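Local coordinates for protein transmembrane oligosaccharyl transferase (Archaeoglobus fulgidus, PDB 3WAJ) that is an archaeal membrane protein of the STT3/AglB oligosaccharyl transferase family, with a transmembrane N-terminal part of the GT-C class and a globular C-terminal part, at residues A[686-691]-A[759-764]; A[692-697]-A[857-862]; A[793-798]-A[820-825]. All blocks are in the same frame, centred on the assembly; numbering follows the deposited sequence.

Contact 1: residues A[686-691]-A[759-764]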
loop_
_atom_site.group_PDB
_atom_site.type_symbol
_atom_site.label_atom_id
_atom_site.label_comp_id
_atom_site.label_asym_id
_atom_site.label_seq_id
_atom_site.Cartn_x
_atom_site.Cartn_y
_atom_site.Cartn_z
ATOM N N ASP A 686 -26.567 8.990 -5.091
ATOM C CA ASP A 686 -26.454 9.911 -3.957
ATOM C C ASP A 686 -27.265 9.445 -2.759
ATOM O O ASP A 686 -27.717 10.239 -1.938
ATOM C CB ASP A 686 -26.831 11.353 -4.385
ATOM C CG ASP A 686 -25.800 11.967 -5.346
ATOM O OD1 ASP A 686 -24.582 11.808 -5.081
ATOM O OD2 ASP A 686 -26.206 12.546 -6.388
ATOM N N GLY A 687 -27.450 8.137 -2.682
ATOM C CA GLY A 687 -28.131 7.522 -1.564
ATOM C C GLY A 687 -29.629 7.464 -1.739
ATOM O O GLY A 687 -30.348 7.113 -0.806
ATOM N N SER A 688 -30.111 7.798 -2.930
ATOM C CA SER A 688 -31.556 7.786 -3.177
ATOM C C SER A 688 -32.108 6.360 -3.104
ATOM O O SER A 688 -31.500 5.422 -3.631
ATOM C CB SER A 688 -31.865 8.407 -4.546
ATOM O OG SER A 688 -33.249 8.641 -4.697
ATOM N N GLY A 689 -33.255 6.186 -2.450
ATOM C CA GLY A 689 -33.862 4.863 -2.353
ATOM C C GLY A 689 -33.629 4.194 -1.014
ATOM O O GLY A 689 -34.455 3.396 -0.569
ATOM N N LEU A 690 -32.506 4.536 -0.373
ATOM C CA LEU A 690 -32.081 3.931 0.899
ATOM C C LEU A 690 -32.799 4.507 2.128
ATOM O O LEU A 690 -33.112 5.705 2.176
ATOM C CB LEU A 690 -30.570 4.102 1.073
ATOM C CG LEU A 690 -29.705 3.482 -0.011
ATOM C CD1 LEU A 690 -28.261 3.981 0.137
ATOM C CD2 LEU A 690 -29.766 1.966 0.111
ATOM N N SER A 691 -33.027 3.654 3.126
ATOM C CA SER A 691 -33.790 4.027 4.319
ATOM C C SER A 691 -32.927 4.488 5.479
ATOM O O SER A 691 -33.355 5.318 6.284
ATOM C CB SER A 691 -34.642 2.850 4.781
ATOM O OG SER A 691 -35.720 2.647 3.907
ATOM N N MET A 759 -41.116 3.545 -13.320
ATOM C CA MET A 759 -41.158 4.324 -12.084
ATOM C C MET A 759 -39.944 4.098 -11.184
ATOM O O MET A 759 -40.047 4.215 -9.960
ATOM C CB MET A 759 -42.448 4.039 -11.306
ATOM C CG MET A 759 -43.721 4.532 -12.001
ATOM S SD MET A 759 -45.167 4.554 -10.919
ATOM C CE MET A 759 -45.153 2.867 -10.323
ATOM N N GLY A 760 -38.798 3.796 -11.796
ATOM C CA GLY A 760 -37.566 3.551 -11.060
ATOM C C GLY A 760 -36.891 4.810 -10.524
ATOM O O GLY A 760 -37.301 5.934 -10.832
ATOM N N ILE A 761 -35.850 4.619 -9.717
ATOM C CA ILE A 761 -35.099 5.722 -9.122
ATOM C C ILE A 761 -34.459 6.600 -10.203
ATOM O O ILE A 761 -33.643 6.119 -10.991
ATOM C CB ILE A 761 -33.996 5.175 -8.196
ATOM C CG1 ILE A 761 -34.613 4.479 -6.976
ATOM C CG2 ILE A 761 -33.012 6.271 -7.801
ATOM C CD1 ILE A 761 -35.367 5.396 -6.024
ATOM N N PRO A 762 -34.828 7.894 -10.255
ATOM C CA PRO A 762 -34.228 8.732 -11.308
ATOM C C PRO A 762 -32.891 9.268 -10.859
ATOM O O PRO A 762 -32.657 9.322 -9.649
ATOM C CB PRO A 762 -35.220 9.891 -11.450
ATOM C CG PRO A 762 -35.837 10.008 -10.078
ATOM C CD PRO A 762 -35.908 8.593 -9.530
ATOM N N VAL A 763 -32.043 9.661 -11.813
ATOM C CA VAL A 763 -30.744 10.241 -11.509
ATOM C C VAL A 763 -30.413 11.320 -12.547
ATOM O O VAL A 763 -30.629 11.128 -13.745
ATOM C CB VAL A 763 -29.638 9.153 -11.488
ATOM C CG1 VAL A 763 -29.514 8.490 -12.854
ATOM C CG2 VAL A 763 -28.294 9.735 -11.045
ATOM N N LYS A 764 -29.902 12.464 -12.102
ATOM C CA LYS A 764 -29.534 13.493 -13.066
ATOM C C LYS A 764 -28.201 13.164 -13.720
ATOM O O LYS A 764 -27.291 12.626 -13.072
ATOM C CB LYS A 764 -29.525 14.895 -12.443
ATOM C CG LYS A 764 -30.917 15.448 -12.252
ATOM C CD LYS A 764 -30.921 16.921 -11.865
ATOM C CE LYS A 764 -30.217 17.169 -10.538
ATOM N NZ LYS A 764 -30.603 18.489 -9.952
HETATM O O HOH W 1 -33.301 10.037 -7.315
#

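Contact 2: residues A[692-697]-A[857-862]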
loop_
_atom_site.group_PDB
_atom_site.type_symbol
_atom_site.label_atom_id
_atom_site.label_comp_id
_atom_site.label_asym_id
_atom_site.label_seq_id
_atom_site.Cartn_x
_atom_site.Cartn_y
_atom_site.Cartn_z
ATOM N N HIS A 692 -31.714 3.946 5.549
ATOM C CA HIS A 692 -30.864 4.053 6.727
ATOM C C HIS A 692 -29.563 4.803 6.468
ATOM O O HIS A 692 -28.632 4.727 7.268
ATOM C CB HIS A 692 -30.539 2.651 7.252
ATOM C CG HIS A 692 -31.754 1.856 7.617
ATOM N ND1 HIS A 692 -32.512 2.133 8.736
ATOM C CD2 HIS A 692 -32.355 0.811 7.003
ATOM C CE1 HIS A 692 -33.522 1.284 8.799
ATOM N NE2 HIS A 692 -33.451 0.474 7.758
ATOM N N TYR A 693 -29.489 5.518 5.350
ATOM C CA TYR A 693 -28.277 6.271 5.013
ATOM C C TYR A 693 -28.661 7.636 4.483
ATOM O O TYR A 693 -29.639 7.754 3.751
ATOM C CB TYR A 693 -27.440 5.510 3.969
ATOM C CG TYR A 693 -27.013 4.170 4.480
ATOM C CD1 TYR A 693 -25.768 3.998 5.037
ATOM C CD2 TYR A 693 -27.878 3.088 4.456
ATOM C CE1 TYR A 693 -25.378 2.774 5.547
ATOM C CE2 TYR A 693 -27.500 1.851 4.979
ATOM C CZ TYR A 693 -26.251 1.706 5.514
ATOM O OH TYR A 693 -25.867 0.491 6.023
ATOM N N ARG A 694 -27.903 8.666 4.855
ATOM C CA ARG A 694 -28.122 10.028 4.338
ATOM C C ARG A 694 -26.756 10.596 4.005
ATOM O O ARG A 694 -25.764 10.248 4.659
ATOM C CB ARG A 694 -28.836 10.918 5.379
ATOM C CG ARG A 694 -28.188 10.931 6.776
ATOM C CD ARG A 694 -28.860 11.935 7.679
ATOM N NE ARG A 694 -28.279 12.014 9.021
ATOM C CZ ARG A 694 -28.777 12.752 10.013
ATOM N NH1 ARG A 694 -29.872 13.470 9.820
ATOM N NH2 ARG A 694 -28.189 12.767 11.194
ATOM N N MET A 695 -26.677 11.443 2.987
ATOM C CA MET A 695 -25.414 12.105 2.704
ATOM C C MET A 695 -25.242 13.228 3.725
ATOM O O MET A 695 -26.217 13.887 4.096
ATOM C CB MET A 695 -25.413 12.645 1.278
ATOM C CG MET A 695 -24.179 13.450 0.882
ATOM S SD MET A 695 -24.093 13.579 -0.905
ATOM C CE MET A 695 -23.277 15.114 -0.985
ATOM N N ILE A 696 -24.020 13.436 4.203
ATOM C CA ILE A 696 -23.790 14.524 5.152
ATOM C C ILE A 696 -22.759 15.528 4.663
ATOM O O ILE A 696 -22.693 16.655 5.172
ATOM C CB ILE A 696 -23.395 14.013 6.543
ATOM C CG1 ILE A 696 -22.112 13.191 6.469
ATOM C CG2 ILE A 696 -24.521 13.202 7.146
ATOM C CD1 ILE A 696 -21.674 12.639 7.822
ATOM N N TYR A 697 -21.966 15.108 3.676
ATOM C CA TYR A 697 -20.871 15.912 3.121
ATOM C C TYR A 697 -20.383 15.329 1.792
ATOM O O TYR A 697 -20.317 14.105 1.638
ATOM C CB TYR A 697 -19.706 15.946 4.127
ATOM C CG TYR A 697 -18.431 16.636 3.660
ATOM C CD1 TYR A 697 -17.500 15.976 2.853
ATOM C CD2 TYR A 697 -18.125 17.931 4.078
ATOM C CE1 TYR A 697 -16.313 16.604 2.450
ATOM C CE2 TYR A 697 -16.949 18.560 3.679
ATOM C CZ TYR A 697 -16.050 17.893 2.867
ATOM O OH TYR A 697 -14.892 18.514 2.473
ATOM N N GLN A 857 -36.245 12.290 15.795
ATOM C CA GLN A 857 -37.093 11.256 15.207
ATOM C C GLN A 857 -36.264 10.312 14.337
ATOM O O GLN A 857 -36.455 9.099 14.359
ATOM C CB GLN A 857 -38.209 11.900 14.383
ATOM C CG GLN A 857 -38.952 13.012 15.129
ATOM C CD GLN A 857 -40.183 13.510 14.392
ATOM O OE1 GLN A 857 -40.082 14.261 13.418
ATOM N NE2 GLN A 857 -41.359 13.097 14.860
ATOM N N VAL A 858 -35.332 10.888 13.583
ATOM C CA VAL A 858 -34.405 10.121 12.757
ATOM C C VAL A 858 -33.384 9.336 13.590
ATOM O O VAL A 858 -33.118 8.159 13.310
ATOM C CB VAL A 858 -33.674 11.035 11.737
ATOM C CG1 VAL A 858 -32.404 10.378 11.204
ATOM C CG2 VAL A 858 -34.591 11.393 10.592
ATOM N N GLN A 859 -32.816 9.980 14.609
ATOM C CA GLN A 859 -31.787 9.337 15.431
ATOM C C GLN A 859 -32.312 8.195 16.316
ATOM O O GLN A 859 -31.585 7.243 16.602
ATOM C CB GLN A 859 -31.037 10.366 16.284
ATOM C CG GLN A 859 -30.022 11.224 15.517
ATOM C CD GLN A 859 -28.783 10.449 15.059
ATOM O OE1 GLN A 859 -28.596 9.272 15.401
ATOM N NE2 GLN A 859 -27.929 11.114 14.279
ATOM N N ASN A 860 -33.569 8.287 16.734
ATOM C CA ASN A 860 -34.148 7.297 17.641
ATOM C C ASN A 860 -35.125 6.336 16.962
ATOM O O ASN A 860 -35.592 5.376 17.572
ATOM C CB ASN A 860 -34.830 7.994 18.826
ATOM C CG ASN A 860 -33.903 8.934 19.559
ATOM O OD1 ASN A 860 -32.708 8.660 19.708
ATOM N ND2 ASN A 860 -34.443 10.058 20.016
ATOM N N GLY A 861 -35.438 6.605 15.701
ATOM C CA GLY A 861 -36.296 5.719 14.947
ATOM C C GLY A 861 -37.738 5.828 15.377
ATOM O O GLY A 861 -38.490 4.857 15.281
ATOM N N GLU A 862 -38.119 7.014 15.845
ATOM C CA GLU A 862 -39.486 7.271 16.283
ATOM C C GLU A 862 -40.509 6.945 15.193
ATOM O O GLU A 862 -40.211 7.014 13.994
ATOM C CB GLU A 862 -39.630 8.720 16.760
ATOM C CG GLU A 862 -38.782 9.047 17.987
ATOM C CD GLU A 862 -38.883 10.504 18.402
ATOM O OE1 GLU A 862 -39.850 11.186 17.988
ATOM O OE2 GLU A 862 -37.991 10.968 19.144
#

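Contact 3: residues A[793-798]-A[820-825]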
loop_
_atom_site.group_PDB
_atom_site.type_symbol
_atom_site.label_atom_id
_atom_site.label_comp_id
_atom_site.label_asym_id
_atom_site.label_seq_id
_atom_site.Cartn_x
_atom_site.Cartn_y
_atom_site.Cartn_z
ATOM N N VAL A 793 -46.919 3.792 -2.135
ATOM C CA VAL A 793 -46.746 5.160 -1.654
ATOM C C VAL A 793 -45.313 5.620 -1.935
ATOM O O VAL A 793 -44.355 4.900 -1.628
ATOM C CB VAL A 793 -47.023 5.236 -0.137
ATOM C CG1 VAL A 793 -46.861 6.662 0.378
ATOM C CG2 VAL A 793 -48.418 4.694 0.178
ATOM N N SER A 794 -45.152 6.803 -2.524
ATOM C CA SER A 794 -43.805 7.296 -2.833
ATOM C C SER A 794 -43.457 8.535 -2.020
ATOM O O SER A 794 -44.316 9.378 -1.761
ATOM C CB SER A 794 -43.651 7.601 -4.323
ATOM O OG SER A 794 -44.167 8.883 -4.642
ATOM N N VAL A 795 -42.192 8.642 -1.619
ATOM C CA VAL A 795 -41.703 9.837 -0.934
ATOM C C VAL A 795 -40.623 10.532 -1.770
ATOM O O VAL A 795 -39.820 9.881 -2.446
ATOM C CB VAL A 795 -41.163 9.535 0.481
ATOM C CG1 VAL A 795 -41.119 10.809 1.305
ATOM C CG2 VAL A 795 -42.038 8.516 1.184
ATOM N N ASN A 796 -40.602 11.860 -1.698
ATOM C CA ASN A 796 -39.748 12.687 -2.541
ATOM C C ASN A 796 -39.279 13.923 -1.769
ATOM O O ASN A 796 -40.043 14.509 -1.002
ATOM C CB ASN A 796 -40.527 13.097 -3.798
ATOM C CG ASN A 796 -39.759 14.060 -4.681
ATOM O OD1 ASN A 796 -40.296 15.077 -5.113
ATOM N ND2 ASN A 796 -38.502 13.735 -4.968
ATOM N N ALA A 797 -38.017 14.297 -1.953
ATOM C CA ALA A 797 -37.441 15.480 -1.307
ATOM C C ALA A 797 -36.224 15.956 -2.091
ATOM O O ALA A 797 -35.519 15.160 -2.714
ATOM C CB ALA A 797 -37.069 15.181 0.138
ATOM N N THR A 798 -35.967 17.256 -2.070
ATOM C CA THR A 798 -34.789 17.769 -2.765
ATOM C C THR A 798 -33.661 17.983 -1.754
ATOM O O THR A 798 -33.882 18.535 -0.667
ATOM C CB THR A 798 -35.119 19.055 -3.543
ATOM O OG1 THR A 798 -36.225 18.791 -4.410
ATOM C CG2 THR A 798 -33.941 19.521 -4.384
ATOM N N TYR A 820 -49.276 1.580 4.844
ATOM C CA TYR A 820 -47.933 1.757 4.311
ATOM C C TYR A 820 -46.966 1.988 5.466
ATOM O O TYR A 820 -47.375 2.372 6.561
ATOM C CB TYR A 820 -47.890 2.952 3.356
ATOM C CG TYR A 820 -47.860 4.291 4.060
ATOM C CD1 TYR A 820 -49.029 4.879 4.531
ATOM C CD2 TYR A 820 -46.661 4.970 4.249
ATOM C CE1 TYR A 820 -49.001 6.102 5.177
ATOM C CE2 TYR A 820 -46.624 6.188 4.890
ATOM C CZ TYR A 820 -47.795 6.751 5.354
ATOM O OH TYR A 820 -47.752 7.970 5.996
ATOM N N THR A 821 -45.685 1.753 5.223
ATOM C CA THR A 821 -44.660 2.104 6.198
ATOM C C THR A 821 -43.386 2.525 5.467
ATOM O O THR A 821 -42.905 1.813 4.579
ATOM C CB THR A 821 -44.377 0.945 7.168
ATOM O OG1 THR A 821 -45.584 0.598 7.861
ATOM C CG2 THR A 821 -43.323 1.346 8.180
ATOM N N VAL A 822 -42.853 3.692 5.814
ATOM C CA VAL A 822 -41.627 4.156 5.172
ATOM C C VAL A 822 -40.621 4.763 6.167
ATOM O O VAL A 822 -41.000 5.474 7.107
ATOM C CB VAL A 822 -41.922 5.101 3.981
ATOM C CG1 VAL A 822 -42.449 6.430 4.460
ATOM C CG2 VAL A 822 -40.672 5.294 3.134
ATOM N N VAL A 823 -39.342 4.454 5.960
ATOM C CA VAL A 823 -38.268 4.925 6.832
ATOM C C VAL A 823 -37.459 6.013 6.109
ATOM O O VAL A 823 -36.883 5.761 5.048
ATOM C CB VAL A 823 -37.363 3.743 7.262
ATOM C CG1 VAL A 823 -36.428 4.134 8.410
ATOM C CG2 VAL A 823 -38.219 2.566 7.679
ATOM N N LEU A 824 -37.437 7.218 6.682
ATOM C CA LEU A 824 -36.771 8.376 6.079
ATOM C C LEU A 824 -35.519 8.754 6.883
ATOM O O LEU A 824 -35.567 8.827 8.112
ATOM C CB LEU A 824 -37.738 9.563 6.010
ATOM C CG LEU A 824 -39.129 9.276 5.431
ATOM C CD1 LEU A 824 -40.023 10.516 5.427
ATOM C CD2 LEU A 824 -39.016 8.716 4.028
ATOM N N PRO A 825 -34.387 8.989 6.194
ATOM C CA PRO A 825 -33.134 9.282 6.902
ATOM C C PRO A 825 -32.762 10.768 6.966
ATOM O O PRO A 825 -31.824 11.110 7.685
ATOM C CB PRO A 825 -32.095 8.540 6.057
ATOM C CG PRO A 825 -32.637 8.660 4.657
ATOM C CD PRO A 825 -34.154 8.735 4.761
#

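Contact 1: residues A[686-691]-A[759-764]
Ile761 carries this contact, laying two methyls against Ser688 and Gly689. Its CG2 lies 3.9 Å from Ser688 OG. Its CD1 sits 4.0 Å from Gly689 CA. With CG1 beside the backbone N (chi1 -67°), CG2 falls beside the carbonyl carbon, and the two branches can touch neighbouring residues at once. The surface they meet is a type II beta turn running from Gly687 to Leu690, with Ser688 and Gly689 at its corners; the positive phi of Gly689 (101°) suits glycine. The turn's closing bond, Leu690 N to Gly687 O, is weak at 3.4 Å. The turn lies in the loop between helix 678-684 and strand 693-698. No direct hydrogen bond joins the two segments, but a water 3.0 Å from Ser688 OG also lies near Pro762 O, though so close that this second link is doubtful. The hydroxyl is held chiefly from strand 806-814, through Trp810 N and Glu808 O. Trp810 also packs on Ile761 and Pro762. Farther out, Tyr751 OH bonds to Ile761 O, and Asp686 forms salt bridges with Lys772 and Arg805.

Contact 2: residues A[692-697]-A[857-862]
Strand 693-697 and helix 857-860 meet through side chains alone, at Arg694, Val858 and Gln859, with no backbone hydrogen bond between them. The strand is an edge of the mixed five-stranded sheet, paired antiparallel with strand 771-776; a classic beta bulge, in which Ile696 and Tyr697 both face Ile773, interrupts that pairing. The helix falls within the range of the long peripheral domain family, so the arginine links the sheet edge to an element of that family. Its CG is wedged between the backbone N and the carbonyl carbon (chi1 51°), and from there the chain runs extended as far as NE, carrying the guanidinium out to the helix. Gln859 comes to meet it by a different route, bending at chi2 (-70°), and the two side chains cross at about a right angle, with guanidinium and amide planes 73° apart. Arg694 NH2 and Gln859 NE2 are 3.5 Å apart, but both are donors and do not bond to each other. Instead they share two carboxylates. Glu775 takes Arg694 NH2 on OE1 and Gln859 NE2 on OE2; Glu855 takes Arg694 NH1 on OE1 and Gln859 NE2 on OE2. The two acids probably balance the arginine's charge, and these two salt bridges and two hydrogen bonds probably hold both flat groups in their rotation. Beside this polar cluster lies Val858, joined by a backbone bond to Gly779. It makes a plain van der Waals contact with the guanidinium, met obliquely, Val858 CG1 standing 4.2 Å from Arg694 NH1, and the same methyl, Val858 CG1, is 3.6 Å from Pro825 O.

Contact 3: residues A[793-798]-A[820-825]
The phenol oxygen of Tyr820 is hydrogen-bonded to Leu866 O, which fixes the far end of a side chain whose near end takes Val793 from the facing strand. Val793 CG2 comes within 3.7 Å of Tyr820 CB and 3.9 Å of Tyr820 CG, meeting the ring obliquely at its root. Across the contact itself all is apolar. Val795 and Val822 reach toward each other tip to tip, Val795 CG2 touching Val822 CG1 at 3.9 Å. The second methyl of Val795 is used as well: with CG1 opposite the backbone N (chi1 -161°), Val795 CG1 is turned to Leu824, 4.0 Å from its CD2. Leu824 also packs on Val782 in its own sheet and Tyr840 in the facing one. The backbones stay apart, with strand axes 8.6 Å from each other at closest and 24° between their directions, and no hydrogen bond connects them. Strand 792-800 pairs instead with 806-814 and 835-844 (Val793 with Val813, Ser794 with Lys843), while strand 819-824 lies beside 780-785. Buried branched and aromatic residues between two facing sheets, whose strands here cross at a small angle, are consistent with the core of a beta-sandwich in the long peripheral domain.

Overall arrangement
From the N terminus, the chain first passes 686-691 and, directly after it, 692-697. Contact 1 closes a mostly helical excursion of 67 residues when 759-764 comes back to the first of these. Contact 2 closes only at 857-862, so the two cross. Contact 3, with its short excursion of 21 residues, opens after contact 1 has closed and is nested inside the loop of contact 2. Together they join the turn after helix 678-684, the loop after helix 740-755, the edge of the five-stranded sheet, helix 855-860 and the two sheets of the peripheral domain. Pro825 sits at the junction: its CB is 3.5 Å from Ser691 O, and its CG is 3.3 Å from Tyr693 O.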